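Local coordinates for member of s1p family of ribosomal proteins (Pyrococcus furiosus, PDB 5YH1), which probably acts as an exonuclease on nucleic acids through its manganese-binding DHH domain, the part contained in this chain, at residues A[46-49]-A[50-54]. Numbering follows the deposited sequence.
Sequences FMIR and RAIFE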
loop_
_atom_site.group_PDB
_atom_site.type_symbol
_atom_site.label_atom_id
_atom_site.label_comp_id
_atom_site.label_asym_id
_atom_site.label_seq_id
_atom_site.Cartn_x
_atom_site.Cartn_y
_atom_site.Cartn_z
ATOM N N PHE A 46 -15.841 32.800 3.885
ATOM C CA PHE A 46 -15.750 33.306 5.252
ATOM C C PHE A 46 -15.136 32.256 6.190
ATOM O O PHE A 46 -14.199 32.552 6.931
ATOM C CB PHE A 46 -17.133 33.733 5.777
ATOM C CG PHE A 46 -17.161 33.998 7.260
ATOM C CD1 PHE A 46 -16.768 35.227 7.769
ATOM C CD2 PHE A 46 -17.560 33.010 8.153
ATOM C CE1 PHE A 46 -16.779 35.464 9.141
ATOM C CE2 PHE A 46 -17.570 33.244 9.521
ATOM C CZ PHE A 46 -17.177 34.473 10.014
HETATM N N MSE A 47 -15.662 31.036 6.150
HETATM C CA MSE A 47 -15.171 29.972 7.038
HETATM C C MSE A 47 -13.727 29.641 6.768
HETATM O O MSE A 47 -12.944 29.452 7.697
HETATM C CB MSE A 47 -16.051 28.737 6.909
HETATM C CG MSE A 47 -17.344 28.957 7.686
HETATM SE SE MSE A 47 -18.569 27.449 7.402
HETATM C CE MSE A 47 -17.619 26.190 8.596
ATOM N N ILE A 48 -13.341 29.594 5.498
ATOM C CA ILE A 48 -11.966 29.258 5.145
ATOM C C ILE A 48 -11.019 30.371 5.596
ATOM O O ILE A 48 -10.001 30.098 6.249
ATOM C CB ILE A 48 -11.838 28.908 3.644
ATOM C CG1 ILE A 48 -12.508 27.553 3.389
ATOM C CG2 ILE A 48 -10.386 28.849 3.202
ATOM C CD1 ILE A 48 -12.797 27.250 1.937
ATOM N N ARG A 49 -11.373 31.618 5.290
ATOM C CA ARG A 49 -10.556 32.773 5.687
ATOM C C ARG A 49 -10.411 32.864 7.210
ATOM O O ARG A 49 -9.348 33.202 7.717
ATOM C CB ARG A 49 -11.157 34.080 5.143
ATOM C CG ARG A 49 -11.000 34.287 3.641
ATOM C CD ARG A 49 -11.901 35.415 3.146
ATOM N NE ARG A 49 -11.636 36.675 3.853
ATOM C CZ ARG A 49 -10.598 37.475 3.612
ATOM N NH1 ARG A 49 -9.714 37.190 2.674
ATOM N NH2 ARG A 49 -10.444 38.578 4.316
ATOM N N ARG A 50 -11.478 32.557 7.935
ATOM C CA ARG A 50 -11.447 32.635 9.393
ATOM C C ARG A 50 -10.483 31.607 9.988
ATOM O O ARG A 50 -9.670 31.943 10.861
ATOM C CB ARG A 50 -12.847 32.460 9.982
ATOM C CG ARG A 50 -12.961 33.043 11.377
ATOM C CD ARG A 50 -14.338 32.841 11.988
ATOM N NE ARG A 50 -14.487 33.654 13.199
ATOM C CZ ARG A 50 -13.917 33.385 14.378
ATOM N NH1 ARG A 50 -13.145 32.308 14.532
ATOM N NH2 ARG A 50 -14.117 34.203 15.414
ATOM N N ALA A 51 -10.563 30.367 9.504
ATOM C CA ALA A 51 -9.606 29.330 9.890
ATOM C C ALA A 51 -8.169 29.796 9.667
ATOM O O ALA A 51 -7.320 29.636 10.543
ATOM C CB ALA A 51 -9.869 28.047 9.123
ATOM N N ILE A 52 -7.911 30.401 8.508
ATOM C CA ILE A 52 -6.577 30.905 8.175
ATOM C C ILE A 52 -6.112 31.975 9.158
ATOM O O ILE A 52 -4.969 31.951 9.627
ATOM C CB ILE A 52 -6.532 31.517 6.756
ATOM C CG1 ILE A 52 -6.734 30.437 5.691
ATOM C CG2 ILE A 52 -5.202 32.233 6.515
ATOM C CD1 ILE A 52 -7.028 30.996 4.316
ATOM N N PHE A 53 -6.986 32.926 9.448
ATOM C CA PHE A 53 -6.607 34.055 10.281
ATOM C C PHE A 53 -6.422 33.656 11.751
ATOM O O PHE A 53 -5.645 34.283 12.455
ATOM C CB PHE A 53 -7.608 35.214 10.136
ATOM C CG PHE A 53 -7.631 35.843 8.760
ATOM C CD1 PHE A 53 -6.461 36.058 8.043
ATOM C CD2 PHE A 53 -8.828 36.260 8.200
ATOM C CE1 PHE A 53 -6.493 36.644 6.785
ATOM C CE2 PHE A 53 -8.863 36.850 6.943
ATOM C CZ PHE A 53 -7.696 37.044 6.237
ATOM N N GLU A 54 -7.114 32.614 12.208
ATOM C CA GLU A 54 -6.920 32.139 13.575
ATOM C C GLU A 54 -5.787 31.121 13.698
ATOM O O GLU A 54 -5.491 30.665 14.786
ATOM C CB GLU A 54 -8.220 31.591 14.170
ATOM C CG GLU A 54 -8.684 30.263 13.622
ATOM C CD GLU A 54 -10.012 29.827 14.208
ATOM O OE1 GLU A 54 -10.815 29.211 13.487
ATOM O OE2 GLU A 54 -10.262 30.082 15.396
#
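The rim of the Phe53 ring stands over one face of the Arg49 guanidinium, Phe53 CE2 3.5 Å from Arg49 NH2, which lies in the plane of the ring at its edge. With the two planes 83° apart this is a nearly perpendicular meeting, not a flat stack. A bend at chi3 of Arg49 (57°) turns the guanidinium so that NE and NH2 reach the carbonyl oxygens of Ala20 and Arg19, while NH1 reaches that of Ile210. Arginine suits this place because its N-H groups serve three carbonyls while its flat face accepts an aromatic rim; phenylalanine at 53 supplies that rim and also makes a cation-pi contact with Arg19.

One turn earlier, a chi1 of 168° lays the Phe46 ring alongside the aliphatic part of Arg50, a fitting neighbour for a flat apolar group. Phe46 CZ touches Arg50 CD at 3.8 Å and lies near the guanidinium plane, at its edge. The extended Arg50 chain carries its charge past the ring to Asp17 and Glu13; a long salt bridge joins Arg50 NH1 to Glu54 OE2, 3.7 Å. On the buried flank, Ile48 CG2 meets Ile52 CD1 at 4.1 Å, branched side chains that pack on Ile79 of helix 66-86, while small Ala51 fits against Leu132 of strand 132-136.

Backbone bonds from Arg50 N to Phe46 O (2.9 Å) and from Phe53 N to Arg49 O (2.9 Å) belong to the regular i to i+4 pattern. This is the last part of alpha-helix 32-53, packed against the parallel-sheet core of the DHH domain and contacted on another flank by the later part of helix 2-20.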